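PDB 3BMA: D-alanyl-lipoteichoic acid synthetase from Streptococcus pneumoniae, which probably acts in cell-wall biogenesis at the membrane, in the pathway that attaches D-alanine to lipoteichoic acid. Local coordinates for residues A82-Y87 with L278-T283; A120-F125 with L151-N156; V290-I295 with P375-N380. The protein carries 1 engineered substitution. All blocks are in the same frame, centred on the assembly; numbering follows the deposited sequence.

Contact 1 of 3, residues A82-Y87 with L278-T283; sequences ASLNQY and LQLVLT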
loop_
_atom_site.group_PDB
_atom_site.type_symbol
_atom_site.label_atom_id
_atom_site.label_comp_id
_atom_site.label_asym_id
_atom_site.label_seq_id
_atom_site.Cartn_x
_atom_site.Cartn_y
_atom_site.Cartn_z
ATOM N N ALA C 82 -8.044 -34.552 -9.275
ATOM C CA ALA C 82 -9.024 -35.043 -8.313
ATOM C C ALA C 82 -9.624 -33.852 -7.568
ATOM O O ALA C 82 -9.612 -32.740 -8.086
ATOM C CB ALA C 82 -8.375 -36.019 -7.353
ATOM N N SER C 83 -10.121 -34.081 -6.354
ATOM C CA SER C 83 -10.926 -33.086 -5.637
ATOM C C SER C 83 -10.190 -31.817 -5.208
ATOM O O SER C 83 -10.787 -30.740 -5.211
ATOM C CB SER C 83 -11.642 -33.719 -4.438
ATOM O OG SER C 83 -12.521 -34.754 -4.860
ATOM N N LEU C 84 -8.912 -31.939 -4.846
ATOM C CA LEU C 84 -8.104 -30.768 -4.477
ATOM C C LEU C 84 -7.933 -29.829 -5.674
ATOM O O LEU C 84 -8.159 -28.630 -5.549
ATOM C CB LEU C 84 -6.748 -31.172 -3.885
ATOM C CG LEU C 84 -6.009 -30.090 -3.077
ATOM C CD1 LEU C 84 -6.737 -29.716 -1.793
ATOM C CD2 LEU C 84 -4.597 -30.506 -2.752
ATOM N N ASN C 85 -7.571 -30.383 -6.831
ATOM C CA ASN C 85 -7.527 -29.618 -8.079
ATOM C C ASN C 85 -8.852 -28.943 -8.417
ATOM O O ASN C 85 -8.881 -27.751 -8.739
ATOM C CB ASN C 85 -7.088 -30.495 -9.255
ATOM C CG ASN C 85 -5.597 -30.420 -9.523
ATOM O OD1 ASN C 85 -5.001 -29.340 -9.526
ATOM N ND2 ASN C 85 -4.988 -31.570 -9.763
ATOM N N GLN C 86 -9.943 -29.704 -8.325
ATOM C CA GLN C 86 -11.273 -29.196 -8.660
ATOM C C GLN C 86 -11.671 -28.051 -7.742
ATOM O O GLN C 86 -12.148 -27.023 -8.213
ATOM C CB GLN C 86 -12.337 -30.308 -8.635
ATOM C CG GLN C 86 -12.165 -31.429 -9.683
ATOM C CD GLN C 86 -12.323 -30.979 -11.132
ATOM O OE1 GLN C 86 -12.684 -29.839 -11.418
ATOM N NE2 GLN C 86 -12.048 -31.889 -12.058
ATOM N N TYR C 87 -11.445 -28.229 -6.440
ATOM C CA TYR C 87 -11.707 -27.190 -5.448
ATOM C C TYR C 87 -11.048 -25.864 -5.800
ATOM O O TYR C 87 -11.697 -24.817 -5.760
ATOM C CB TYR C 87 -11.264 -27.631 -4.051
ATOM C CG TYR C 87 -11.548 -26.597 -2.986
ATOM C CD1 TYR C 87 -12.854 -26.350 -2.566
ATOM C CD2 TYR C 87 -10.518 -25.856 -2.407
ATOM C CE1 TYR C 87 -13.129 -25.407 -1.593
ATOM C CE2 TYR C 87 -10.786 -24.896 -1.437
ATOM C CZ TYR C 87 -12.094 -24.681 -1.035
ATOM O OH TYR C 87 -12.379 -23.743 -0.070
ATOM N N LEU C 278 -12.390 -34.449 -0.819
ATOM C CA LEU C 278 -13.782 -34.451 -1.296
ATOM C C LEU C 278 -14.657 -33.521 -0.462
ATOM O O LEU C 278 -15.529 -32.843 -0.995
ATOM C CB LEU C 278 -14.361 -35.875 -1.304
ATOM C CG LEU C 278 -15.845 -36.102 -1.635
ATOM C CD1 LEU C 278 -16.157 -35.785 -3.099
ATOM C CD2 LEU C 278 -16.251 -37.525 -1.290
ATOM N N GLN C 279 -14.385 -33.470 0.840
ATOM C CA GLN C 279 -15.089 -32.579 1.755
ATOM C C GLN C 279 -14.905 -31.082 1.443
ATOM O O GLN C 279 -15.753 -30.271 1.801
ATOM C CB GLN C 279 -14.696 -32.903 3.203
ATOM C CG GLN C 279 -15.608 -32.309 4.280
ATOM C CD GLN C 279 -17.081 -32.647 4.096
ATOM O OE1 GLN C 279 -17.438 -33.712 3.586
ATOM N NE2 GLN C 279 -17.945 -31.734 4.522
ATOM N N LEU C 280 -13.810 -30.724 0.775
ATOM C CA LEU C 280 -13.602 -29.351 0.311
ATOM C C LEU C 280 -14.600 -28.986 -0.775
ATOM O O LEU C 280 -15.224 -27.928 -0.722
ATOM C CB LEU C 280 -12.181 -29.161 -0.217
ATOM C CG LEU C 280 -11.065 -29.132 0.825
ATOM C CD1 LEU C 280 -9.729 -29.172 0.142
ATOM C CD2 LEU C 280 -11.179 -27.890 1.682
ATOM N N VAL C 281 -14.728 -29.874 -1.755
ATOM C CA VAL C 281 -15.669 -29.723 -2.856
ATOM C C VAL C 281 -17.118 -29.614 -2.350
ATOM O O VAL C 281 -17.828 -28.672 -2.709
ATOM C CB VAL C 281 -15.499 -30.889 -3.865
ATOM C CG1 VAL C 281 -16.700 -31.029 -4.789
ATOM C CG2 VAL C 281 -14.221 -30.709 -4.672
ATOM N N LEU C 282 -17.527 -30.552 -1.491
ATOM C CA LEU C 282 -18.894 -30.607 -0.956
ATOM C C LEU C 282 -19.264 -29.355 -0.175
ATOM O O LEU C 282 -20.397 -28.879 -0.276
ATOM C CB LEU C 282 -19.096 -31.853 -0.082
ATOM C CG LEU C 282 -18.849 -33.219 -0.738
ATOM C CD1 LEU C 282 -19.061 -34.351 0.249
ATOM C CD2 LEU C 282 -19.710 -33.420 -1.978
ATOM N N THR C 283 -18.299 -28.831 0.587
ATOM C CA THR C 283 -18.449 -27.565 1.313
ATOM C C THR C 283 -18.679 -26.402 0.355
ATOM O O THR C 283 -19.547 -25.558 0.598
ATOM C CB THR C 283 -17.219 -27.268 2.201
ATOM O OG1 THR C 283 -16.959 -28.396 3.042
ATOM C CG2 THR C 283 -17.454 -26.048 3.075
#
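Ser83, Leu84 and Tyr87 meet Leu280 and Val281 where two helices of an SGNH-hydrolase-like alpha/beta fold pack beside each other, 83-90 and 274-287, the second of which leads into strand 291-296 of the parallel sheet. The short helical axes approach to 8.3 Å and run in nearly the same direction, 31° apart, a close helix-helix fit, largely of apolar side chains. With CG anti to the backbone N (chi1 -179°), the Tyr87 ring is carried across to helix 274-287 and lies under Leu280. Leu280 CB sits over one face, 4.0 Å from the ring centroid and 22° off the normal, which meets the geometry of a CH-pi contact. Leu280 then extends alongside Leu84, and the two CD1 methyls touch at 3.6 Å. Near the start of helix 83-90, Ser83 CB rests 3.8 Å from Leu278 N, while Ser83 OG is hydrogen-bonded to Tyr104 OH and Glu274 OE2, so its polar end is satisfied by other residues. Ser83 O already accepts the helical bond from Tyr87 N, and the Val281 methyl CG2 abuts that same oxygen at 3.5 Å.

Contact 2 of 3, residues A120-F125 with L151-N156; sequences AFQQYF and LQQFPN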
loop_
_atom_site.group_PDB
_atom_site.type_symbol
_atom_site.label_atom_id
_atom_site.label_comp_id
_atom_site.label_asym_id
_atom_site.label_seq_id
_atom_site.Cartn_x
_atom_site.Cartn_y
_atom_site.Cartn_z
ATOM N N ALA C 120 0.914 -34.458 -11.209
ATOM C CA ALA C 120 -0.293 -34.109 -11.963
ATOM C C ALA C 120 -0.908 -32.787 -11.499
ATOM O O ALA C 120 -1.256 -31.943 -12.324
ATOM C CB ALA C 120 -1.321 -35.240 -11.891
ATOM N N PHE C 121 -1.026 -32.614 -10.181
ATOM C CA PHE C 121 -1.569 -31.390 -9.562
ATOM C C PHE C 121 -0.915 -30.095 -10.046
ATOM O O PHE C 121 -1.613 -29.116 -10.308
ATOM C CB PHE C 121 -1.451 -31.477 -8.034
ATOM C CG PHE C 121 -2.130 -30.349 -7.291
ATOM C CD1 PHE C 121 -3.444 -30.480 -6.862
ATOM C CD2 PHE C 121 -1.448 -29.166 -6.995
ATOM C CE1 PHE C 121 -4.079 -29.448 -6.179
ATOM C CE2 PHE C 121 -2.074 -28.130 -6.306
ATOM C CZ PHE C 121 -3.392 -28.272 -5.896
ATOM N N GLN C 122 0.417 -30.109 -10.142
ATOM C CA GLN C 122 1.249 -28.955 -10.506
ATOM C C GLN C 122 0.862 -28.315 -11.834
ATOM O O GLN C 122 1.012 -27.104 -12.019
ATOM C CB GLN C 122 2.711 -29.390 -10.608
ATOM C CG GLN C 122 3.408 -29.626 -9.290
ATOM C CD GLN C 122 4.743 -30.338 -9.435
ATOM O OE1 GLN C 122 5.504 -30.444 -8.473
ATOM N NE2 GLN C 122 5.037 -30.826 -10.638
ATOM N N GLN C 123 0.377 -29.146 -12.751
ATOM C CA GLN C 123 0.019 -28.709 -14.086
ATOM C C GLN C 123 -1.267 -27.890 -14.123
ATOM O O GLN C 123 -1.427 -27.034 -14.994
ATOM C CB GLN C 123 -0.091 -29.917 -15.017
ATOM C CG GLN C 123 1.198 -30.725 -15.129
ATOM C CD GLN C 123 1.069 -31.916 -16.067
ATOM O OE1 GLN C 123 0.661 -31.775 -17.223
ATOM N NE2 GLN C 123 1.425 -33.098 -15.573
ATOM N N TYR C 124 -2.170 -28.135 -13.175
ATOM C CA TYR C 124 -3.513 -27.550 -13.234
ATOM C C TYR C 124 -3.747 -26.446 -12.196
ATOM O O TYR C 124 -4.795 -25.798 -12.192
ATOM C CB TYR C 124 -4.592 -28.644 -13.139
ATOM C CG TYR C 124 -4.272 -29.917 -13.910
ATOM C CD1 TYR C 124 -3.966 -29.881 -15.274
ATOM C CD2 TYR C 124 -4.293 -31.159 -13.276
ATOM C CE1 TYR C 124 -3.664 -31.043 -15.973
ATOM C CE2 TYR C 124 -4.002 -32.329 -13.969
ATOM C CZ TYR C 124 -3.684 -32.263 -15.316
ATOM O OH TYR C 124 -3.394 -33.419 -16.012
ATOM N N PHE C 125 -2.764 -26.233 -11.326
ATOM C CA PHE C 125 -2.814 -25.164 -10.337
ATOM C C PHE C 125 -1.944 -23.996 -10.808
ATOM O O PHE C 125 -0.727 -24.144 -10.965
ATOM C CB PHE C 125 -2.341 -25.690 -8.978
ATOM C CG PHE C 125 -2.481 -24.703 -7.847
ATOM C CD1 PHE C 125 -3.717 -24.461 -7.264
ATOM C CD2 PHE C 125 -1.372 -24.037 -7.351
ATOM C CE1 PHE C 125 -3.850 -23.560 -6.218
ATOM C CE2 PHE C 125 -1.490 -23.135 -6.299
ATOM C CZ PHE C 125 -2.733 -22.894 -5.732
ATOM N N LEU C 151 0.675 -26.578 1.359
ATOM C CA LEU C 151 2.032 -26.602 1.913
ATOM C C LEU C 151 2.666 -27.995 1.892
ATOM O O LEU C 151 3.886 -28.121 1.959
ATOM C CB LEU C 151 2.047 -26.033 3.333
ATOM C CG LEU C 151 1.814 -24.526 3.476
ATOM C CD1 LEU C 151 1.340 -24.192 4.871
ATOM C CD2 LEU C 151 3.062 -23.722 3.127
ATOM N N GLN C 152 1.834 -29.034 1.819
ATOM C CA GLN C 152 2.319 -30.391 1.598
ATOM C C GLN C 152 2.766 -30.546 0.147
ATOM O O GLN C 152 3.786 -31.177 -0.131
ATOM C CB GLN C 152 1.230 -31.415 1.920
ATOM C CG GLN C 152 1.086 -31.746 3.397
ATOM C CD GLN C 152 -0.174 -32.538 3.710
ATOM O OE1 GLN C 152 -0.800 -33.117 2.821
ATOM N NE2 GLN C 152 -0.553 -32.563 4.983
ATOM N N GLN C 153 1.992 -29.953 -0.763
ATOM C CA GLN C 153 2.247 -30.006 -2.203
ATOM C C GLN C 153 3.426 -29.122 -2.592
ATOM O O GLN C 153 4.367 -29.583 -3.231
ATOM C CB GLN C 153 0.992 -29.576 -2.972
ATOM C CG GLN C 153 1.188 -29.367 -4.468
ATOM C CD GLN C 153 1.277 -30.659 -5.245
ATOM O OE1 GLN C 153 0.726 -31.678 -4.843
ATOM N NE2 GLN C 153 1.973 -30.623 -6.365
ATOM N N PHE C 154 3.351 -27.847 -2.218
ATOM C CA PHE C 154 4.425 -26.895 -2.467
ATOM C C PHE C 154 4.944 -26.354 -1.138
ATOM O O PHE C 154 4.426 -25.347 -0.646
ATOM C CB PHE C 154 3.935 -25.707 -3.295
ATOM C CG PHE C 154 3.201 -26.068 -4.558
ATOM C CD1 PHE C 154 1.864 -25.709 -4.718
ATOM C CD2 PHE C 154 3.849 -26.711 -5.605
ATOM C CE1 PHE C 154 1.182 -26.006 -5.888
ATOM C CE2 PHE C 154 3.169 -27.016 -6.783
ATOM C CZ PHE C 154 1.837 -26.663 -6.924
ATOM N N PRO C 155 5.974 -27.002 -0.556
ATOM C CA PRO C 155 6.568 -26.524 0.703
ATOM C C PRO C 155 7.104 -25.089 0.619
ATOM O O PRO C 155 7.038 -24.349 1.602
ATOM C CB PRO C 155 7.706 -27.517 0.956
ATOM C CG PRO C 155 7.320 -28.738 0.195
ATOM C CD PRO C 155 6.636 -28.228 -1.036
ATOM N N ASN C 156 7.616 -24.708 -0.552
ATOM C CA ASN C 156 8.017 -23.329 -0.816
ATOM C C ASN C 156 7.080 -22.645 -1.816
ATOM O O ASN C 156 7.506 -22.205 -2.885
ATOM C CB ASN C 156 9.474 -23.268 -1.293
ATOM C CG ASN C 156 10.469 -23.455 -0.162
ATOM O OD1 ASN C 156 10.194 -23.123 0.993
ATOM N ND2 ASN C 156 11.643 -23.977 -0.495
#
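Phe121 is swung out of helix 118-124 by an extended first torsion, CG opposite the backbone N (chi1 -173°), and Gln153 folds back at its second (chi2 76°); together these torsions lay the Gln153 amide across the Phe121 ring. Phe121 CD2 lies 3.6 Å from Gln153 CD. The amide is fixed by partners beyond the pair: Gln153 OE1 is bonded to Tyr116 OH and NE2 to Pro118 O, which fixes the rotation of the amide and gives each end a hydrogen-bond partner. Gln153 CG in turn lies 3.5 Å above the plane of the Phe154 ring, over the centre of this next residue's ring.

Phe154, the first residue to leave helical geometry, is wedged among the other side chains. Its CE1 comes in at the edge of the Phe121 ring, in plane, 3.9 Å from Phe121 CE2, and also reaches Phe125 CD2 at 3.5 Å. The Phe125 and Phe154 planes differ by 31° and are neither stacked nor edge-to-face. On another side of Phe154, the aliphatic part of Gln122 meets the ring's edge, CG being 3.6 Å from Phe154 CE2; Gln153 NE2 also lies 3.4 Å from Gln122 CG.

The aromatic cluster extends into a second subunit, whose Phe193 packs edge-to-face on Phe154 and whose Phe197 meets both Phe154 and Gln122. Within the chain, Phe121 leans on Leu84 and Phe88 of helix 83-90 and Phe125 packs edge-to-face with Phe88, so the contact joins helix 118-124 and the end of helix 141-153 to that helix.

Contact 3 of 3, residues V290-I295 with P375-N380; sequences VNPIFI and PTYHLN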
loop_
_atom_site.group_PDB
_atom_site.type_symbol
_atom_site.label_atom_id
_atom_site.label_comp_id
_atom_site.label_asym_id
_atom_site.label_seq_id
_atom_site.Cartn_x
_atom_site.Cartn_y
_atom_site.Cartn_z
ATOM N N VAL C 290 -24.961 -25.235 -5.130
ATOM C CA VAL C 290 -25.025 -25.977 -6.393
ATOM C C VAL C 290 -25.751 -27.310 -6.189
ATOM O O VAL C 290 -25.730 -27.875 -5.091
ATOM C CB VAL C 290 -23.637 -26.142 -7.144
ATOM C CG1 VAL C 290 -22.626 -25.091 -6.721
ATOM C CG2 VAL C 290 -23.059 -27.529 -6.995
ATOM N N ASN C 291 -26.425 -27.773 -7.236
ATOM C CA ASN C 291 -27.125 -29.053 -7.214
ATOM C C ASN C 291 -26.389 -30.045 -8.107
ATOM O O ASN C 291 -26.632 -30.104 -9.311
ATOM C CB ASN C 291 -28.582 -28.879 -7.658
ATOM C CG ASN C 291 -29.426 -30.128 -7.442
ATOM O OD1 ASN C 291 -29.074 -31.019 -6.662
ATOM N ND2 ASN C 291 -30.557 -30.192 -8.134
ATOM N N PRO C 292 -25.472 -30.824 -7.514
ATOM C CA PRO C 292 -24.646 -31.753 -8.262
ATOM C C PRO C 292 -25.284 -33.123 -8.448
ATOM O O PRO C 292 -26.019 -33.596 -7.574
ATOM C CB PRO C 292 -23.406 -31.889 -7.377
ATOM C CG PRO C 292 -23.898 -31.637 -6.000
ATOM C CD PRO C 292 -25.158 -30.853 -6.074
ATOM N N ILE C 293 -25.014 -33.745 -9.592
ATOM C CA ILE C 293 -25.225 -35.181 -9.726
ATOM C C ILE C 293 -23.863 -35.875 -9.735
ATOM O O ILE C 293 -22.995 -35.549 -10.542
ATOM C CB ILE C 293 -26.124 -35.570 -10.943
ATOM C CG1 ILE C 293 -26.398 -37.081 -10.949
ATOM C CG2 ILE C 293 -25.541 -35.081 -12.274
ATOM C CD1 ILE C 293 -27.664 -37.489 -11.697
ATOM N N PHE C 294 -23.672 -36.802 -8.802
ATOM C CA PHE C 294 -22.419 -37.548 -8.692
ATOM C C PHE C 294 -22.443 -38.849 -9.488
ATOM O O PHE C 294 -23.456 -39.551 -9.532
ATOM C CB PHE C 294 -22.072 -37.813 -7.227
ATOM C CG PHE C 294 -21.919 -36.559 -6.413
ATOM C CD1 PHE C 294 -20.744 -35.811 -6.475
ATOM C CD2 PHE C 294 -22.959 -36.106 -5.607
ATOM C CE1 PHE C 294 -20.595 -34.650 -5.734
ATOM C CE2 PHE C 294 -22.822 -34.939 -4.862
ATOM C CZ PHE C 294 -21.638 -34.212 -4.925
ATOM N N ILE C 295 -21.317 -39.155 -10.125
ATOM C CA ILE C 295 -21.182 -40.364 -10.928
ATOM C C ILE C 295 -20.132 -41.262 -10.287
ATOM O O ILE C 295 -19.000 -40.836 -10.051
ATOM C CB ILE C 295 -20.760 -40.043 -12.386
ATOM C CG1 ILE C 295 -21.528 -38.835 -12.954
ATOM C CG2 ILE C 295 -20.845 -41.290 -13.278
ATOM C CD1 ILE C 295 -23.037 -39.012 -13.116
ATOM N N PRO C 375 -31.076 -28.612 -2.482
ATOM C CA PRO C 375 -31.686 -28.692 -1.154
ATOM C C PRO C 375 -30.821 -28.024 -0.086
ATOM O O PRO C 375 -29.774 -27.453 -0.398
ATOM C CB PRO C 375 -31.750 -30.199 -0.900
ATOM C CG PRO C 375 -30.599 -30.736 -1.652
ATOM C CD PRO C 375 -30.571 -29.928 -2.918
ATOM N N THR C 376 -31.262 -28.091 1.164
ATOM C CA THR C 376 -30.451 -27.625 2.282
ATOM C C THR C 376 -29.507 -28.753 2.693
ATOM O O THR C 376 -29.949 -29.866 2.986
ATOM C CB THR C 376 -31.327 -27.182 3.479
ATOM O OG1 THR C 376 -32.289 -26.215 3.039
ATOM C CG2 THR C 376 -30.470 -26.567 4.585
ATOM N N TYR C 377 -28.209 -28.468 2.691
ATOM C CA TYR C 377 -27.216 -29.455 3.098
ATOM C C TYR C 377 -26.850 -29.282 4.569
ATOM O O TYR C 377 -26.870 -28.169 5.095
ATOM C CB TYR C 377 -25.959 -29.366 2.227
ATOM C CG TYR C 377 -26.203 -29.441 0.731
ATOM C CD1 TYR C 377 -26.671 -30.610 0.131
ATOM C CD2 TYR C 377 -25.947 -28.343 -0.085
ATOM C CE1 TYR C 377 -26.888 -30.671 -1.253
ATOM C CE2 TYR C 377 -26.153 -28.397 -1.461
ATOM C CZ TYR C 377 -26.620 -29.561 -2.036
ATOM O OH TYR C 377 -26.828 -29.606 -3.395
ATOM N N HIS C 378 -26.519 -30.389 5.225
ATOM C CA HIS C 378 -26.107 -30.367 6.623
ATOM C C HIS C 378 -24.687 -30.919 6.748
ATOM O O HIS C 378 -24.482 -32.128 6.893
ATOM C CB HIS C 378 -27.102 -31.149 7.491
ATOM C CG HIS C 378 -28.480 -30.559 7.510
ATOM N ND1 HIS C 378 -29.389 -30.758 6.492
ATOM C CD2 HIS C 378 -29.099 -29.769 8.418
ATOM C CE1 HIS C 378 -30.509 -30.117 6.773
ATOM N NE2 HIS C 378 -30.360 -29.511 7.938
ATOM N N LEU C 379 -23.712 -30.013 6.684
ATOM C CA LEU C 379 -22.300 -30.382 6.588
ATOM C C LEU C 379 -21.712 -30.943 7.879
ATOM O O LEU C 379 -21.946 -30.411 8.967
ATOM C CB LEU C 379 -21.456 -29.192 6.112
ATOM C CG LEU C 379 -21.625 -28.678 4.678
ATOM C CD1 LEU C 379 -20.795 -27.417 4.487
ATOM C CD2 LEU C 379 -21.247 -29.726 3.639
ATOM N N ASN C 380 -20.951 -32.024 7.738
ATOM C CA ASN C 380 -20.222 -32.613 8.852
ATOM C C ASN C 380 -18.732 -32.356 8.677
ATOM O O ASN C 380 -18.137 -32.744 7.667
ATOM C CB ASN C 380 -20.518 -34.113 8.968
ATOM C CG ASN C 380 -19.992 -34.730 10.263
ATOM O OD1 ASN C 380 -19.741 -35.932 10.324
ATOM N ND2 ASN C 380 -19.835 -33.915 11.302
HETATM O O HOH W 1 -27.983 -31.923 -4.210
#
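Tyr377 OH is gripped from two directions: it donates to Val290 O at 2.7 Å and accepts from a water whose oxygen is also 2.7 Å from Tyr377 OH. The contact fastens the stretch after helix 355-369 to the start of strand 291-296, an inner strand of the parallel five-stranded sheet of this SGNH-hydrolase-like fold.

The bond to Val290 is well formed by its angles. The hydroxyl lies in the carbonyl plane, with a C=O...donor angle of 149°. The water sits in plane at the edge of the Tyr377 ring and donates its other hydrogen to Asn291 OD1 at 2.8 Å, so a single water links the phenol to the side chain of Asn291, which follows Val290 in the chain. One donated and one accepted bond fix the rotation of the O-H: the donated bond points its hydrogen at the Val290 carbonyl, and the water approaches the same oxygen as a donor.

Asn291 has CG anti to the backbone N (chi1 -171°), which turns its amide toward this water; its ND2 is bonded to Thr372 O, so the orientation is doubly determined, once through the oxygen and once through the nitrogen of the amide.

Phe330 stacks on Tyr377, and Pro375 O stands 3.8 Å above one face of the Tyr377 ring, offset toward the rim, so the chain that leads into the tyrosine folds back over it. Tyr377 also touches Ser286 of helix 274-287. Pro292 comes from the opposite direction to the phenol, and its CD lies 3.4 Å from Tyr377 OH.

From the N terminus, residues 82-87 open a long loop that contact 1 closes at 278-283, 191 residues further on. Contact 2 is nested inside it, pairing 120-125 with 151-156 across a short, mainly helical excursion. Contact 3 follows in series and closes a loop of about 80 residues between 290-295 and 375-380, joining strand 291-296 to the stretch after helix 355-369. Contacts 1 and 2 abut: Leu84 CD2 is 3.6 Å from Phe121 CE1. Helix 274-287 couples contact 1 to contact 3, with Leu282 CD2 3.6 Å from Phe294 CZ. Contacts 2 and 3 do not touch, their nearest atoms being about 17 Å apart. Together the three run from the subunit interface, through the packed helices, to the parallel sheet and the C-terminal segment.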